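Local coordinates for protein cytosol aminopeptidase (Coxiella burnetii, PDB 3IJ3) that probably acts as a manganese-dependent aminopeptidase of the M17 family, removing residues from the N-termini of peptides, at residues His447-Leu455 / Gly464-Val473. Residues are numbered along the deposited sequence; the frame is centred on the assembly and turned at random.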
loop_
_atom_site.group_PDB
_atom_site.type_symbol
_atom_site.label_atom_id
_atom_site.label_comp_id
_atom_site.label_asym_id
_atom_site.label_seq_id
_atom_site.Cartn_x
_atom_site.Cartn_y
_atom_site.Cartn_z
ATOM N N HIS A 447 34.931 1.733 -3.315
ATOM C CA HIS A 447 33.759 1.600 -2.446
ATOM C C HIS A 447 33.022 0.340 -2.847
ATOM O O HIS A 447 32.662 0.163 -4.022
ATOM C CB HIS A 447 32.869 2.827 -2.615
ATOM C CG HIS A 447 31.457 2.643 -2.153
ATOM N ND1 HIS A 447 31.101 2.600 -0.823
ATOM C CD2 HIS A 447 30.300 2.574 -2.854
ATOM C CE1 HIS A 447 29.797 2.430 -0.729
ATOM N NE2 HIS A 447 29.283 2.443 -1.943
ATOM N N PHE A 448 32.776 -0.518 -1.859
ATOM C CA PHE A 448 32.076 -1.748 -2.055
ATOM C C PHE A 448 30.701 -1.713 -1.392
ATOM O O PHE A 448 30.590 -1.394 -0.176
ATOM C CB PHE A 448 32.836 -2.943 -1.457
ATOM C CG PHE A 448 34.011 -3.361 -2.252
ATOM C CD1 PHE A 448 33.870 -4.292 -3.263
ATOM C CD2 PHE A 448 35.260 -2.833 -2.006
ATOM C CE1 PHE A 448 34.971 -4.677 -4.016
ATOM C CE2 PHE A 448 36.368 -3.228 -2.761
ATOM C CZ PHE A 448 36.216 -4.136 -3.753
ATOM N N ASP A 449 29.669 -1.985 -2.182
ATOM C CA ASP A 449 28.300 -2.127 -1.668
ATOM C C ASP A 449 28.089 -3.629 -1.638
ATOM O O ASP A 449 28.186 -4.314 -2.680
ATOM C CB ASP A 449 27.264 -1.460 -2.553
ATOM C CG ASP A 449 27.289 0.035 -2.443
ATOM O OD1 ASP A 449 27.583 0.524 -1.343
ATOM O OD2 ASP A 449 26.999 0.717 -3.462
ATOM N N ILE A 450 27.826 -4.151 -0.450
ATOM C CA ILE A 450 27.658 -5.601 -0.273
ATOM C C ILE A 450 26.362 -5.960 0.463
ATOM O O ILE A 450 25.834 -5.140 1.224
ATOM C CB ILE A 450 28.858 -6.163 0.546
ATOM C CG1 ILE A 450 28.911 -5.505 1.930
ATOM C CG2 ILE A 450 30.188 -5.959 -0.183
ATOM C CD1 ILE A 450 29.983 -6.092 2.866
ATOM N N PHE A 451 25.863 -7.167 0.238
ATOM C CA PHE A 451 24.636 -7.596 0.926
ATOM C C PHE A 451 24.983 -8.267 2.291
ATOM O O PHE A 451 24.223 -8.159 3.252
ATOM C CB PHE A 451 23.830 -8.482 -0.010
ATOM C CG PHE A 451 22.493 -8.881 0.528
ATOM C CD1 PHE A 451 21.505 -7.949 0.704
ATOM C CD2 PHE A 451 22.209 -10.199 0.799
ATOM C CE1 PHE A 451 20.266 -8.311 1.202
ATOM C CE2 PHE A 451 20.956 -10.554 1.276
ATOM C CZ PHE A 451 20.004 -9.609 1.473
ATOM N N ALA A 452 26.127 -8.958 2.346
ATOM C CA ALA A 452 26.668 -9.549 3.579
ATOM C C ALA A 452 25.777 -10.575 4.245
ATOM O O ALA A 452 25.825 -10.723 5.451
ATOM C CB ALA A 452 27.032 -8.423 4.588
ATOM N N TRP A 453 25.008 -11.326 3.452
ATOM C CA TRP A 453 24.067 -12.288 3.992
ATOM C C TRP A 453 23.705 -13.362 2.978
ATOM O O TRP A 453 23.646 -13.075 1.776
ATOM C CB TRP A 453 22.793 -11.512 4.386
ATOM C CG TRP A 453 21.737 -12.260 5.142
ATOM C CD1 TRP A 453 20.699 -12.970 4.619
ATOM C CD2 TRP A 453 21.599 -12.345 6.563
ATOM N NE1 TRP A 453 19.923 -13.499 5.627
ATOM C CE2 TRP A 453 20.459 -13.131 6.828
ATOM C CE3 TRP A 453 22.328 -11.834 7.637
ATOM C CZ2 TRP A 453 20.031 -13.401 8.111
ATOM C CZ3 TRP A 453 21.896 -12.111 8.910
ATOM C CH2 TRP A 453 20.785 -12.906 9.140
ATOM N N ASN A 454 23.538 -14.587 3.461
ATOM C CA ASN A 454 23.060 -15.701 2.679
ATOM C C ASN A 454 21.567 -15.881 2.998
ATOM O O ASN A 454 21.199 -16.276 4.116
ATOM C CB ASN A 454 23.780 -17.003 3.036
ATOM C CG ASN A 454 25.262 -16.959 2.706
ATOM O OD1 ASN A 454 25.654 -16.469 1.635
ATOM N ND2 ASN A 454 26.100 -17.523 3.601
ATOM N N LEU A 455 20.713 -15.637 2.014
ATOM C CA LEU A 455 19.270 -15.825 2.195
ATOM C C LEU A 455 18.879 -17.306 2.197
ATOM O O LEU A 455 17.909 -17.696 2.821
ATOM C CB LEU A 455 18.523 -15.111 1.075
ATOM C CG LEU A 455 18.583 -13.591 1.147
ATOM C CD1 LEU A 455 18.213 -12.958 -0.174
ATOM C CD2 LEU A 455 17.687 -13.080 2.295
ATOM N N GLY A 464 22.421 -16.668 6.975
ATOM C CA GLY A 464 22.906 -15.660 7.929
ATOM C C GLY A 464 24.051 -14.854 7.355
ATOM O O GLY A 464 24.228 -14.776 6.133
ATOM N N GLY A 465 24.840 -14.239 8.233
ATOM C CA GLY A 465 25.931 -13.357 7.807
ATOM C C GLY A 465 26.943 -14.044 6.927
ATOM O O GLY A 465 27.187 -15.264 7.049
ATOM N N GLU A 466 27.534 -13.278 6.037
ATOM C CA GLU A 466 28.512 -13.830 5.143
ATOM C C GLU A 466 29.530 -12.813 4.705
ATOM O O GLU A 466 29.244 -11.605 4.632
ATOM C CB GLU A 466 27.805 -14.424 3.914
ATOM C CG GLU A 466 28.702 -15.158 2.962
ATOM C CD GLU A 466 29.419 -16.328 3.620
ATOM O OE1 GLU A 466 28.987 -17.468 3.390
ATOM O OE2 GLU A 466 30.400 -16.109 4.395
ATOM N N ALA A 467 30.743 -13.317 4.445
ATOM C CA ALA A 467 31.843 -12.521 3.928
ATOM C C ALA A 467 31.886 -12.609 2.407
ATOM O O ALA A 467 31.839 -13.713 1.830
ATOM C CB ALA A 467 33.179 -13.029 4.496
ATOM N N MET A 468 32.108 -11.481 1.772
ATOM C CA MET A 468 32.220 -11.432 0.343
ATOM C C MET A 468 33.204 -10.346 -0.024
ATOM O O MET A 468 33.588 -9.524 0.814
ATOM C CB MET A 468 30.855 -11.237 -0.287
ATOM C CG MET A 468 30.072 -10.092 0.276
ATOM S SD MET A 468 28.286 -10.295 0.059
ATOM C CE MET A 468 28.066 -11.766 1.067
ATOM N N ALA A 469 33.692 -10.431 -1.249
ATOM C CA ALA A 469 34.659 -9.477 -1.817
ATOM C C ALA A 469 36.069 -9.463 -1.218
ATOM O O ALA A 469 37.001 -9.031 -1.898
ATOM C CB ALA A 469 34.116 -8.051 -1.793
ATOM N N LEU A 470 36.223 -9.934 0.021
ATOM C CA LEU A 470 37.514 -9.871 0.717
ATOM C C LEU A 470 38.659 -10.620 0.146
ATOM O O LEU A 470 39.789 -10.127 0.218
ATOM C CB LEU A 470 37.391 -10.267 2.207
ATOM C CG LEU A 470 36.524 -9.402 3.063
ATOM C CD1 LEU A 470 36.926 -9.685 4.525
ATOM C CD2 LEU A 470 36.767 -7.961 2.709
ATOM N N ARG A 471 38.421 -11.824 -0.378
ATOM C CA ARG A 471 39.507 -12.575 -0.976
ATOM C C ARG A 471 40.046 -11.818 -2.180
ATOM O O ARG A 471 41.256 -11.730 -2.356
ATOM C CB ARG A 471 39.128 -14.011 -1.358
ATOM C CG ARG A 471 38.716 -14.868 -0.160
ATOM C CD ARG A 471 39.136 -16.301 -0.355
ATOM N NE ARG A 471 40.592 -16.359 -0.451
ATOM C CZ ARG A 471 41.270 -16.417 -1.591
ATOM N NH1 ARG A 471 40.629 -16.482 -2.750
ATOM N NH2 ARG A 471 42.586 -16.448 -1.566
ATOM N N ALA A 472 39.149 -11.226 -2.969
ATOM C CA ALA A 472 39.563 -10.454 -4.156
ATOM C C ALA A 472 40.383 -9.261 -3.701
ATOM O O ALA A 472 41.473 -9.013 -4.217
ATOM C CB ALA A 472 38.331 -9.951 -4.960
ATOM N N VAL A 473 39.846 -8.498 -2.754
ATOM C CA VAL A 473 40.565 -7.305 -2.267
ATOM C C VAL A 473 41.921 -7.685 -1.678
ATOM O O VAL A 473 42.922 -7.033 -1.973
ATOM C CB VAL A 473 39.765 -6.487 -1.253
ATOM C CG1 VAL A 473 40.615 -5.297 -0.714
ATOM C CG2 VAL A 473 38.441 -5.993 -1.878
#
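Asn454 and Gly464 pair through two backbone hydrogen bonds, Asn454 N to Gly464 O at 2.8 Å and Gly464 N to Asn454 O at 3.1 Å, which close a short antiparallel ladder. Beside it the Asn454 amide donates from ND2 to Glu466 OE1 (2.9 Å), the oxygen lying in the amide plane while the nitrogen sits above the carboxylate plane. Glu466 brings OE1 to the amide with CG anti to the backbone N (chi1 -174°) and a bend at chi2; OE1 also forms a salt bridge with Arg174, and OE2 accepts Ala467 N on its anti lone pair. Beyond the non-hydrogen-bonded Trp453-Gly465 pair, Glu466 N donates to Ala452 O from above the carbonyl plane (3.1 Å). Gly464 CA lies over the six-membered ring of Trp453, 3.5 Å from its centroid, a CH-pi contact. Farther along, one modelled conformer of Met468 crosses Ile450, with Met468 CG 4.1 Å from Ile450 CB. Phe448 ends the interface, its CZ 3.5 Å from Val473 CG2. Hairpin and apolar contacts thus hold strand 445-454 of the catalytic domain's sheet against the start of helix 470-481, while the guanidinium and N-H donors probably offset the buried Glu466 carboxylate's charge.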